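Local coordinates for protein putative hexose oxidase (Nonomuraea sp. ATCC 39727, PDB 5AWV) that probably oxidises the sugar of teicoplanin-type glycopeptide antibiotics as an FAD-linked hexose oxidase, its flavin held covalently at two points, at residues R272-G275 against E276-R280. Residues are numbered along the deposited sequence; the frame is centred on the assembly and turned at random.
Sequences RNHG and EWYER
The imidazole of H274 lies against the phenol ring of Y278 one turn later, with NE2 3.5 Å from CE2. CD2 of Y278 sits over one imidazole face near its rim, and the planes meet at an oblique 50°. CG anti to the backbone N (chi1 172°), beside the carbonyl carbon, directs the H274 ring toward this next turn. W277 CZ3 lies above the centre of one Y278 face and the phenol OH is hydrogen-bonded to S293 on strand 291-298, so the ring is covered on that face and tethered at its hydroxyl. L424 and L295 also pack against H274, joining helix 264-280 to the antiparallel sheet.

Regular i to i+4 bonds run through the turn, Y278 N to H274 O being nearly straight at 174°. On another side, N273 O takes W277 N at 3.0 Å and a water at 2.7 Å that accepts from R280 NH2. The extended E276 chain passes R272 O, CG 3.3 Å away, to a salt bridge with R374; R272 bonds D377 through NE and the bound peptide backbone through NH1 and NH2. Apolar and aromatic contacts seat the helix on the sheet, whereas E276 and R272 find their charge partners beyond it.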
loop_
_atom_site.group_PDB
_atom_site.type_symbol
_atom_site.label_atom_id
_atom_site.label_comp_id
_atom_site.label_asym_id
_atom_site.label_seq_id
_atom_site.Cartn_x
_atom_site.Cartn_y
_atom_site.Cartn_z
ATOM N N ARG A 272 1.375 -3.555 -28.954
ATOM C CA ARG A 272 0.512 -2.611 -29.617
ATOM C C ARG A 272 -0.935 -2.936 -29.434
ATOM O O ARG A 272 -1.730 -2.055 -29.170
ATOM C CB ARG A 272 0.814 -2.386 -31.118
ATOM C CG ARG A 272 2.243 -1.916 -31.352
ATOM C CD ARG A 272 2.529 -1.763 -32.812
ATOM N NE ARG A 272 3.991 -1.616 -33.022
ATOM C CZ ARG A 272 4.533 -1.030 -34.084
ATOM N NH1 ARG A 272 3.735 -0.472 -35.053
ATOM N NH2 ARG A 272 5.888 -0.984 -34.178
ATOM N N ASN A 273 -1.296 -4.186 -29.644
ATOM C CA ASN A 273 -2.674 -4.656 -29.448
ATOM C C ASN A 273 -3.222 -4.240 -28.036
ATOM O O ASN A 273 -4.311 -3.728 -27.891
ATOM C CB ASN A 273 -2.713 -6.186 -29.487
ATOM C CG ASN A 273 -2.657 -6.794 -30.884
ATOM O OD1 ASN A 273 -2.537 -8.005 -31.016
ATOM N ND2 ASN A 273 -2.680 -5.986 -31.886
ATOM N N HIS A 274 -2.464 -4.639 -27.042
ATOM C CA HIS A 274 -2.779 -4.453 -25.647
ATOM C C HIS A 274 -2.906 -2.985 -25.317
ATOM O O HIS A 274 -3.884 -2.587 -24.761
ATOM C CB HIS A 274 -1.710 -5.104 -24.783
ATOM C CG HIS A 274 -1.847 -4.816 -23.315
ATOM N ND1 HIS A 274 -1.188 -3.760 -22.701
ATOM C CD2 HIS A 274 -2.583 -5.416 -22.347
ATOM C CE1 HIS A 274 -1.511 -3.715 -21.422
ATOM N NE2 HIS A 274 -2.320 -4.723 -21.175
ATOM N N GLY A 275 -1.916 -2.197 -25.690
ATOM C CA GLY A 275 -1.920 -0.769 -25.401
ATOM C C GLY A 275 -3.026 -0.021 -26.057
ATOM O O GLY A 275 -3.663 0.832 -25.419
ATOM N N GLU A 276 -3.262 -0.301 -27.358
ATOM C CA GLU A 276 -4.361 0.305 -28.086
ATOM C C GLU A 276 -5.730 -0.057 -27.548
ATOM O O GLU A 276 -6.626 0.777 -27.528
ATOM C CB GLU A 276 -4.259 0.026 -29.617
ATOM C CG GLU A 276 -3.058 0.844 -30.162
ATOM C CD GLU A 276 -2.590 0.521 -31.576
ATOM O OE1 GLU A 276 -1.461 0.965 -31.993
ATOM O OE2 GLU A 276 -3.333 -0.184 -32.260
ATOM N N TRP A 277 -5.896 -1.314 -27.123
ATOM C CA TRP A 277 -7.139 -1.723 -26.503
ATOM C C TRP A 277 -7.406 -0.827 -25.217
ATOM O O TRP A 277 -8.489 -0.271 -25.058
ATOM C CB TRP A 277 -7.123 -3.222 -26.124
ATOM C CG TRP A 277 -8.444 -3.648 -25.696
ATOM C CD1 TRP A 277 -9.472 -4.144 -26.456
ATOM C CD2 TRP A 277 -8.953 -3.523 -24.353
ATOM N NE1 TRP A 277 -10.570 -4.353 -25.648
ATOM C CE2 TRP A 277 -10.260 -4.002 -24.355
ATOM C CE3 TRP A 277 -8.363 -3.134 -23.118
ATOM C CZ2 TRP A 277 -11.053 -4.018 -23.194
ATOM C CZ3 TRP A 277 -9.168 -3.178 -21.974
ATOM C CH2 TRP A 277 -10.463 -3.613 -22.008
ATOM N N TYR A 278 -6.427 -0.713 -24.356
ATOM C CA TYR A 278 -6.516 0.176 -23.168
ATOM C C TYR A 278 -6.755 1.645 -23.552
ATOM O O TYR A 278 -7.529 2.289 -22.859
ATOM C CB TYR A 278 -5.359 0.002 -22.142
ATOM C CG TYR A 278 -5.615 -1.101 -21.153
ATOM C CD1 TYR A 278 -6.382 -0.862 -20.025
ATOM C CD2 TYR A 278 -5.217 -2.402 -21.390
ATOM C CE1 TYR A 278 -6.679 -1.822 -19.090
ATOM C CE2 TYR A 278 -5.530 -3.410 -20.474
ATOM C CZ TYR A 278 -6.257 -3.114 -19.278
ATOM O OH TYR A 278 -6.576 -4.110 -18.353
ATOM N N GLU A 279 -6.223 2.159 -24.673
ATOM C CA GLU A 279 -6.538 3.541 -25.086
ATOM C C GLU A 279 -7.980 3.707 -25.408
ATOM O O GLU A 279 -8.523 4.754 -25.143
ATOM C CB GLU A 279 -5.772 3.977 -26.330
ATOM C CG GLU A 279 -4.312 4.103 -26.160
ATOM C CD GLU A 279 -3.563 4.454 -27.477
ATOM O OE1 GLU A 279 -2.322 4.547 -27.487
ATOM O OE2 GLU A 279 -4.197 4.564 -28.523
ATOM N N ARG A 280 -8.602 2.690 -26.013
ATOM C CA ARG A 280 -9.980 2.751 -26.432
ATOM C C ARG A 280 -10.974 2.437 -25.352
ATOM O O ARG A 280 -12.101 2.909 -25.426
ATOM C CB ARG A 280 -10.261 1.801 -27.635
ATOM C CG ARG A 280 -9.487 2.129 -28.907
ATOM C CD ARG A 280 -9.943 1.239 -30.107
ATOM N NE ARG A 280 -9.818 -0.216 -29.824
ATOM C CZ ARG A 280 -8.724 -0.983 -30.021
ATOM N NH1 ARG A 280 -7.601 -0.469 -30.554
ATOM N NH2 ARG A 280 -8.734 -2.284 -29.662
HETATM O O HOH W 1 -6.091 -3.629 -29.962
#